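Local coordinates for uncharacterized protein (PDB 6Y56) that is a nucleotidyltransferase toxin of a toxin-antitoxin system that probably inhibits growth by inactivating tRNA acceptor stems, at residues F41-L46 and L135-L140; E77-V82 and D104-Q109. All coordinates share one frame; numbering follows the deposited sequence.

Overall arrangement
From the N terminus, the chain leaves helix 19-38 and enters the turn 41-46, which leads into edge strand 47-49 of the mixed sheet. After helix 50-59 and strand 68-72 comes helix 76-86, and residues 104-109, at the start of strand 107-114, fold back on it in interaction 2. Interaction 1 closes later, when 135-140 runs past the turn 41-46 on its way into the small antiparallel sheet. Interaction 2 is therefore nested inside the loop closed by interaction 1. Their centres lie about 18 Å apart, yet they touch: R45 of the turn forms a salt bridge with E81 of the helix, and L46 packs on V82.

Interaction 1 of 2, residues F41-L46 and L135-L140; sequences FGDNRL and LPSELL
D43 reaches across to S137 and takes two hydrogen bonds on one carboxylate oxygen. The backbone N of S137 lies 2.8 Å from D43 OD1, which offers its syn lone pair to a nearly straight bond (164°). S137 OG donates to D43 OD1 over 2.8 Å as well, but arrives from above the carboxylate plane. S137 OG stands between its own N and carbonyl carbon (chi1 55°), which lets amide and hydroxyl converge on one acceptor. An aspartate, short and charged, suits this place because it can accept several donors at once. Water 2 donates to D43 OD1 at 2.7 Å and also donates to L135 O; water 1 joins D43 OD2 to S137 O. P136 brings CB to 4.1 Å from D43 OD2, a loose touch at the surface. The turn holds its own shape: R45 N and L46 N both donate to G42 O, in a classic beta bulge, and the backbone angles of G42 would press a side chain against the preceding carbonyl. F41 lays one ring face on L46 CD2. Around the contact, F41 and S137 touch P159 of strand 157-160, which pairs with strand 138-141, while F41 and L46 pack on F71 of strand 68-72.

Interaction 2 of 2, residues E77-V82 and D104-Q109; sequences EVVLEV and DGRHWQ
V79 projects from helix 76-86 into the bend that opens strand 107-114, and its two methyls do different work. V79 CG1, anti to the backbone N (chi1 175°), comes to 3.3 Å from G105 O. V79 CG2 lies over one face of the R106 guanidinium, offset toward its rim and 3.7 Å from R106 CZ. A compact branched residue suits this spot, since it meets a carbonyl and a flat cation together. The extended R106 chain crosses V79 at about a right angle; its NH2 forms a salt bridge with D76 and its NH1 donates to A73 O and F128 O, so the buried charge is well supplied with partners. This V79-R106 side is the tight one. W108 forms a looser margin, its NE1 4.7 Å from V79 CG1, although W108 NE1 donates to G105 O over 2.8 Å from above the carbonyl plane. On the solvent side, exposed L80 brings CD1 no nearer than 5.8 Å to W108 CZ2. In the bend, D104 OD1 accepts from R106 N in an Asx turn, with G105, at positive phi, between them. Here a helix packs beside the mixed sheet through the entry to strand 107-114, consistent with the nucleotidyltransferase-type fold expected of the AbiEii family.

Interaction 1 of 2, residues F41-L46 and L135-L140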
ATOM      1  N   PHE A  41      -7.315 -15.475   4.835  1.00 15.80           N
ATOM      2  CA  PHE A  41      -7.406 -14.021   4.869  1.00 16.65           C
ATOM      3  C   PHE A  41      -8.730 -13.616   5.509  1.00 15.31           C
ATOM      4  O   PHE A  41      -9.649 -14.423   5.646  1.00 17.49           O
ATOM      5  CB  PHE A  41      -7.365 -13.441   3.452  1.00 14.36           C
ATOM      6  CG  PHE A  41      -6.000 -13.412   2.814  1.00 14.08           C
ATOM      7  CD1 PHE A  41      -5.410 -14.579   2.339  1.00 14.19           C
ATOM      8  CD2 PHE A  41      -5.330 -12.203   2.629  1.00 14.14           C
ATOM      9  CE1 PHE A  41      -4.155 -14.547   1.733  1.00 14.19           C
ATOM     10  CE2 PHE A  41      -4.090 -12.163   2.031  1.00 15.31           C
ATOM     11  CZ  PHE A  41      -3.503 -13.339   1.571  1.00 16.25           C
ATOM     12  N   GLY A  42      -8.832 -12.361   5.909  1.00 14.36           N
ATOM     13  CA  GLY A  42     -10.108 -11.864   6.387  1.00 16.38           C
ATOM     14  C   GLY A  42      -9.933 -10.744   7.387  1.00 16.68           C
ATOM     15  O   GLY A  42      -8.849 -10.506   7.917  1.00 14.95           O
ATOM     16  N   ASP A  43     -11.046 -10.053   7.640  1.00 16.26           N
ATOM     17  CA  ASP A  43     -11.087  -8.970   8.613  1.00 16.51           C
ATOM     18  C   ASP A  43     -10.507  -9.428   9.946  1.00 17.46           C
ATOM     19  O   ASP A  43     -10.801 -10.526  10.434  1.00 18.46           O
ATOM     20  CB  ASP A  43     -12.543  -8.528   8.823  1.00 19.62           C
ATOM     21  CG  ASP A  43     -13.119  -7.814   7.617  1.00 21.54           C
ATOM     22  OD1 ASP A  43     -12.380  -7.060   6.957  1.00 20.38           O
ATOM     23  OD2 ASP A  43     -14.320  -8.004   7.328  1.00 25.00           O
ATOM     24  N   ASN A  44      -9.669  -8.579  10.533  1.00 18.95           N
ATOM     25  CA  ASN A  44      -9.030  -8.834  11.822  1.00 18.51           C
ATOM     26  C   ASN A  44      -8.122 -10.052  11.800  1.00 19.53           C
ATOM     27  O   ASN A  44      -7.793 -10.598  12.850  1.00 23.48           O
ATOM     28  CB  ASN A  44     -10.048  -8.920  12.963  1.00 24.33           C
ATOM     29  CG  ASN A  44     -10.900  -7.686  13.053  1.00 29.48           C
ATOM     30  OD1 ASN A  44     -10.391  -6.585  13.260  1.00 36.79           O
ATOM     31  ND2 ASN A  44     -12.199  -7.851  12.870  1.00 35.77           N
ATOM     32  N   ARG A  45      -7.705 -10.494  10.620  1.00 16.92           N
ATOM     33  CA  ARG A  45      -6.760 -11.595  10.515  1.00 15.80           C
ATOM     34  C   ARG A  45      -5.643 -11.265   9.529  1.00 15.51           C
ATOM     35  O   ARG A  45      -4.469 -11.195   9.913  1.00 15.98           O
ATOM     36  CB  ARG A  45      -7.462 -12.899  10.129  1.00 17.57           C
ATOM     37  CG  ARG A  45      -6.516 -14.076  10.233  1.00 20.82           C
ATOM     38  CD  ARG A  45      -7.146 -15.416   9.918  1.00 24.74           C
ATOM     39  NE  ARG A  45      -6.356 -16.510  10.496  1.00 28.27           N
ATOM     40  CZ  ARG A  45      -5.198 -16.961  10.010  1.00 24.64           C
ATOM     41  NH1 ARG A  45      -4.653 -16.433   8.917  1.00 20.61           N
ATOM     42  NH2 ARG A  45      -4.575 -17.955  10.629  1.00 27.88           N
ATOM     43  N   LEU A  46      -5.991 -11.066   8.260  1.00 13.90           N
ATOM     44  CA  LEU A  46      -4.988 -10.766   7.240  1.00 12.49           C
ATOM     45  C   LEU A  46      -5.702 -10.062   6.093  1.00 12.66           C
ATOM     46  O   LEU A  46      -6.554 -10.667   5.430  1.00 13.55           O
ATOM     47  CB  LEU A  46      -4.327 -12.051   6.765  1.00 13.62           C
ATOM     48  CG  LEU A  46      -3.165 -11.874   5.797  1.00 13.93           C
ATOM     49  CD1 LEU A  46      -1.975 -11.165   6.456  1.00 14.98           C
ATOM     50  CD2 LEU A  46      -2.754 -13.230   5.236  1.00 16.19           C
ATOM     51  N   LEU A 135     -12.189  -0.222   8.878  1.00 14.55           N
ATOM     52  CA  LEU A 135     -13.339  -0.538   8.049  1.00 14.69           C
ATOM     53  C   LEU A 135     -13.273  -1.977   7.556  1.00 15.93           C
ATOM     54  O   LEU A 135     -12.183  -2.529   7.390  1.00 15.11           O
ATOM     55  CB  LEU A 135     -13.384   0.387   6.827  1.00 15.21           C
ATOM     56  CG  LEU A 135     -13.493   1.879   7.113  1.00 15.52           C
ATOM     57  CD1 LEU A 135     -13.580   2.643   5.806  1.00 18.55           C
ATOM     58  CD2 LEU A 135     -14.710   2.165   7.983  1.00 19.09           C
ATOM     59  N   PRO A 136     -14.420  -2.601   7.286  1.00 15.38           N
ATOM     60  CA  PRO A 136     -14.402  -3.954   6.725  1.00 14.03           C
ATOM     61  C   PRO A 136     -13.691  -3.971   5.384  1.00 15.05           C
ATOM     62  O   PRO A 136     -13.769  -3.025   4.600  1.00 14.20           O
ATOM     63  CB  PRO A 136     -15.887  -4.292   6.562  1.00 17.45           C
ATOM     64  CG  PRO A 136     -16.587  -3.393   7.525  1.00 22.44           C
ATOM     65  CD  PRO A 136     -15.788  -2.129   7.564  1.00 18.75           C
ATOM     66  N   SER A 137     -12.994  -5.068   5.121  1.00 12.81           N
ATOM     67  CA  SER A 137     -12.298  -5.211   3.851  1.00 13.32           C
ATOM     68  C   SER A 137     -13.291  -5.424   2.714  1.00 12.14           C
ATOM     69  O   SER A 137     -14.465  -5.762   2.921  1.00 14.52           O
ATOM     70  CB  SER A 137     -11.360  -6.416   3.892  1.00 13.50           C
ATOM     71  OG  SER A 137     -12.048  -7.598   4.252  1.00 15.88           O
ATOM     72  N   GLU A 138     -12.792  -5.240   1.503  1.00 12.18           N
ATOM     73  CA  GLU A 138     -13.544  -5.478   0.286  1.00 12.15           C
ATOM     74  C   GLU A 138     -12.821  -6.609  -0.406  1.00 13.77           C
ATOM     75  O   GLU A 138     -11.665  -6.486  -0.819  1.00 13.33           O
ATOM     76  CB  GLU A 138     -13.526  -4.231  -0.579  1.00 14.52           C
ATOM     77  CG  GLU A 138     -14.493  -4.270  -1.757  1.00 17.07           C
ATOM     78  CD  GLU A 138     -14.488  -3.025  -2.620  1.00 19.66           C
ATOM     79  OE1 GLU A 138     -13.613  -2.162  -2.428  1.00 20.93           O
ATOM     80  OE2 GLU A 138     -15.374  -2.921  -3.488  1.00 21.66           O
ATOM     81  N   LEU A 139     -13.592  -7.674  -0.660  1.00 14.75           N
ATOM     82  CA  LEU A 139     -13.109  -8.874  -1.391  1.00 14.90           C
ATOM     83  C   LEU A 139     -13.004  -8.508  -2.873  1.00 15.16           C
ATOM     84  O   LEU A 139     -14.050  -8.293  -3.512  1.00 21.23           O
ATOM     85  CB  LEU A 139     -14.107 -10.016  -1.196  1.00 13.81           C
ATOM     86  CG  LEU A 139     -13.683 -11.342  -1.819  1.00 14.38           C
ATOM     87  CD1 LEU A 139     -12.431 -11.875  -1.143  1.00 13.79           C
ATOM     88  CD2 LEU A 139     -14.811 -12.360  -1.749  1.00 18.05           C
ATOM     89  N   LEU A 140     -11.786  -8.493  -3.408  1.00 13.11           N
ATOM     90  CA  LEU A 140     -11.612  -8.043  -4.808  1.00 13.00           C
ATOM     91  C   LEU A 140     -10.809  -9.039  -5.640  1.00 13.00           C
ATOM     92  O   LEU A 140      -9.875  -9.660  -5.126  1.00 14.37           O
ATOM     93  CB  LEU A 140     -10.849  -6.713  -4.803  1.00 14.60           C
ATOM     94  CG  LEU A 140     -11.573  -5.493  -4.237  1.00 14.63           C
ATOM     95  CD1 LEU A 140     -10.668  -4.271  -4.297  1.00 16.43           C
ATOM     96  CD2 LEU A 140     -12.861  -5.234  -4.996  1.00 18.74           C
TER
HETATM   97  O   HOH W   1     -15.404  -7.715   4.862  1.00 17.54           O
HETATM   98  O   HOH W   2     -10.721  -4.982   7.550  1.00 20.35           O
HETATM   99  O   HOH W   3     -13.229 -10.429   5.767  1.00 27.13           O

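Interaction 2 of 2, residues E77-V82 and D104-Q109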
ATOM      1  N   GLU A  77       1.238 -14.386  15.461  1.00 15.57           N
ATOM      2  CA  GLU A  77       1.247 -15.763  14.981  1.00 17.33           C
ATOM      3  C   GLU A  77       0.881 -15.850  13.511  1.00 15.23           C
ATOM      4  O   GLU A  77       1.415 -16.699  12.790  1.00 15.91           O
ATOM      5  CB  GLU A  77       0.275 -16.602  15.791  1.00 19.84           C
ATOM      6  CG  GLU A  77       0.929 -17.221  16.965  1.00 32.32           C
ATOM      7  CD  GLU A  77      -0.083 -17.714  17.944  1.00 41.70           C
ATOM      8  OE1 GLU A  77      -0.699 -18.776  17.696  1.00 41.66           O
ATOM      9  OE2 GLU A  77      -0.293 -17.005  18.949  1.00 45.42           O
ATOM     10  N   VAL A  78      -0.040 -14.994  13.060  1.00 15.63           N
ATOM     11  CA  VAL A  78      -0.414 -14.972  11.649  1.00 15.33           C
ATOM     12  C   VAL A  78       0.744 -14.459  10.803  1.00 13.77           C
ATOM     13  O   VAL A  78       1.038 -14.996   9.732  1.00 14.65           O
ATOM     14  CB  VAL A  78      -1.689 -14.131  11.454  1.00 16.06           C
ATOM     15  CG1 VAL A  78      -1.919 -13.840   9.979  1.00 16.05           C
ATOM     16  CG2 VAL A  78      -2.879 -14.846  12.068  1.00 18.42           C
ATOM     17  N   VAL A  79       1.430 -13.419  11.283  1.00 14.65           N
ATOM     18  CA  VAL A  79       2.610 -12.907  10.593  1.00 12.91           C
ATOM     19  C   VAL A  79       3.631 -14.013  10.406  1.00 12.76           C
ATOM     20  O   VAL A  79       4.166 -14.213   9.312  1.00 13.15           O
ATOM     21  CB  VAL A  79       3.200 -11.715  11.368  1.00 13.52           C
ATOM     22  CG1 VAL A  79       4.498 -11.247  10.729  1.00 13.46           C
ATOM     23  CG2 VAL A  79       2.189 -10.574  11.447  1.00 13.85           C
ATOM     24  N   LEU A  80       3.909 -14.764  11.474  1.00 14.03           N
ATOM     25  CA  LEU A  80       4.913 -15.814  11.366  1.00 15.46           C
ATOM     26  C   LEU A  80       4.473 -16.900  10.391  1.00 15.81           C
ATOM     27  O   LEU A  80       5.285 -17.393   9.602  1.00 15.03           O
ATOM     28  CB  LEU A  80       5.213 -16.404  12.742  1.00 16.52           C
ATOM     29  CG  LEU A  80       6.337 -17.453  12.758  1.00 17.62           C
ATOM     30  CD1 LEU A  80       7.661 -16.835  12.351  1.00 20.68           C
ATOM     31  CD2 LEU A  80       6.449 -18.087  14.132  1.00 21.43           C
ATOM     32  N   GLU A  81       3.194 -17.277  10.421  1.00 14.66           N
ATOM     33  CA  GLU A  81       2.688 -18.275   9.483  1.00 15.31           C
ATOM     34  C   GLU A  81       2.938 -17.841   8.041  1.00 13.92           C
ATOM     35  O   GLU A  81       3.450 -18.617   7.223  1.00 15.52           O
ATOM     36  CB  GLU A  81       1.200 -18.503   9.751  1.00 17.30           C
ATOM     37  CG  GLU A  81       0.499 -19.430   8.767  1.00 25.15           C
ATOM     38  CD  GLU A  81      -1.015 -19.411   8.935  1.00 28.99           C
ATOM     39  OE1 GLU A  81      -1.526 -18.599   9.734  1.00 34.67           O
ATOM     40  OE2 GLU A  81      -1.698 -20.209   8.261  1.00 38.64           O
ATOM     41  N   VAL A  82       2.622 -16.580   7.728  1.00 14.16           N
ATOM     42  CA  VAL A  82       2.831 -16.059   6.379  1.00 14.75           C
ATOM     43  C   VAL A  82       4.305 -16.056   6.021  1.00 12.85           C
ATOM     44  O   VAL A  82       4.689 -16.481   4.928  1.00 14.66           O
ATOM     45  CB  VAL A  82       2.219 -14.657   6.247  1.00 14.53           C
ATOM     46  CG1 VAL A  82       2.586 -14.049   4.891  1.00 16.68           C
ATOM     47  CG2 VAL A  82       0.720 -14.735   6.422  1.00 15.73           C
ATOM     48  N   ASP A 104      11.170  -6.731  15.165  1.00 18.99           N
ATOM     49  CA  ASP A 104       9.772  -6.971  15.509  1.00 19.66           C
ATOM     50  C   ASP A 104       9.119  -8.073  14.683  1.00 18.19           C
ATOM     51  O   ASP A 104       7.962  -8.418  14.943  1.00 19.65           O
ATOM     52  CB  ASP A 104       8.947  -5.676  15.494  1.00 20.53           C
ATOM     53  CG  ASP A 104       8.746  -5.097  14.094  1.00 22.02           C
ATOM     54  OD1 ASP A 104       9.205  -5.692  13.099  1.00 18.25           O
ATOM     55  OD2 ASP A 104       8.102  -4.030  13.999  1.00 27.80           O
ATOM     56  N   GLY A 105       9.818  -8.644  13.712  1.00 16.26           N
ATOM     57  CA  GLY A 105       9.245  -9.720  12.923  1.00 17.19           C
ATOM     58  C   GLY A 105       8.231  -9.295  11.884  1.00 13.85           C
ATOM     59  O   GLY A 105       7.621 -10.164  11.246  1.00 14.47           O
ATOM     60  N   ARG A 106       8.051  -7.993  11.682  1.00 13.86           N
ATOM     61  CA  ARG A 106       6.980  -7.465  10.853  1.00 12.66           C
ATOM     62  C   ARG A 106       7.461  -6.734   9.615  1.00 14.63           C
ATOM     63  O   ARG A 106       6.627  -6.241   8.845  1.00 13.93           O
ATOM     64  CB  ARG A 106       6.057  -6.572  11.693  1.00 14.25           C
ATOM     65  CG  ARG A 106       5.146  -7.400  12.592  1.00 13.82           C
ATOM     66  CD  ARG A 106       4.354  -6.572  13.570  1.00 14.50           C
ATOM     67  NE  ARG A 106       3.369  -7.429  14.219  1.00 14.04           N
ATOM     68  CZ  ARG A 106       2.154  -7.669  13.734  1.00 14.55           C
ATOM     69  NH1 ARG A 106       1.744  -7.087  12.606  1.00 13.26           N
ATOM     70  NH2 ARG A 106       1.342  -8.492  14.387  1.00 14.86           N
ATOM     71  N   HIS A 107       8.767  -6.667   9.374  1.00 14.86           N
ATOM     72  CA  HIS A 107       9.280  -6.032   8.165  1.00 14.05           C
ATOM     73  C   HIS A 107      10.366  -6.899   7.556  1.00 15.08           C
ATOM     74  O   HIS A 107      11.296  -7.325   8.249  1.00 14.06           O
ATOM     75  CB  HIS A 107       9.798  -4.613   8.380  1.00 19.29           C
ATOM     76  CG  HIS A 107      10.098  -3.904   7.090  1.00 24.36           C
ATOM     77  ND1 HIS A 107      11.302  -4.040   6.433  1.00 28.37           N
ATOM     78  CD2 HIS A 107       9.332  -3.106   6.307  1.00 26.82           C
ATOM     79  CE1 HIS A 107      11.279  -3.329   5.319  1.00 28.63           C
ATOM     80  NE2 HIS A 107      10.096  -2.750   5.220  1.00 29.65           N
ATOM     81  N   TRP A 108      10.249  -7.152   6.260  1.00 13.88           N
ATOM     82  CA  TRP A 108      11.061  -8.155   5.595  1.00 14.70           C
ATOM     83  C   TRP A 108      11.501  -7.633   4.241  1.00 15.21           C
ATOM     84  O   TRP A 108      10.750  -6.934   3.561  1.00 17.38           O
ATOM     85  CB  TRP A 108      10.278  -9.462   5.397  1.00 14.38           C
ATOM     86  CG  TRP A 108       9.790 -10.018   6.690  1.00 16.79           C
ATOM     87  CD1 TRP A 108       8.725  -9.574   7.427  1.00 14.90           C
ATOM     88  CD2 TRP A 108      10.379 -11.084   7.442  1.00 18.17           C
ATOM     89  NE1 TRP A 108       8.614 -10.306   8.589  1.00 14.89           N
ATOM     90  CE2 TRP A 108       9.618 -11.239   8.615  1.00 18.00           C
ATOM     91  CE3 TRP A 108      11.469 -11.932   7.227  1.00 17.23           C
ATOM     92  CZ2 TRP A 108       9.912 -12.209   9.568  1.00 19.22           C
ATOM     93  CZ3 TRP A 108      11.761 -12.889   8.171  1.00 20.02           C
ATOM     94  CH2 TRP A 108      10.989 -13.020   9.331  1.00 19.87           C
ATOM     95  N   GLN A 109      12.719  -7.971   3.850  1.00 12.67           N
ATOM     96  CA  GLN A 109      13.143  -7.786   2.476  1.00 13.70           C
ATOM     97  C   GLN A 109      12.765  -9.035   1.693  1.00 13.78           C
ATOM     98  O   GLN A 109      13.062 -10.154   2.127  1.00 14.44           O
ATOM     99  CB  GLN A 109      14.651  -7.565   2.405  1.00 14.82           C
ATOM    100  CG  GLN A 109      15.135  -7.459   0.968  1.00 17.27           C
ATOM    101  CD  GLN A 109      16.519  -6.862   0.829  1.00 21.13           C
ATOM    102  OE1 GLN A 109      17.282  -6.764   1.799  1.00 21.26           O
ATOM    103  NE2 GLN A 109      16.858  -6.469  -0.394  1.00 21.55           N
TER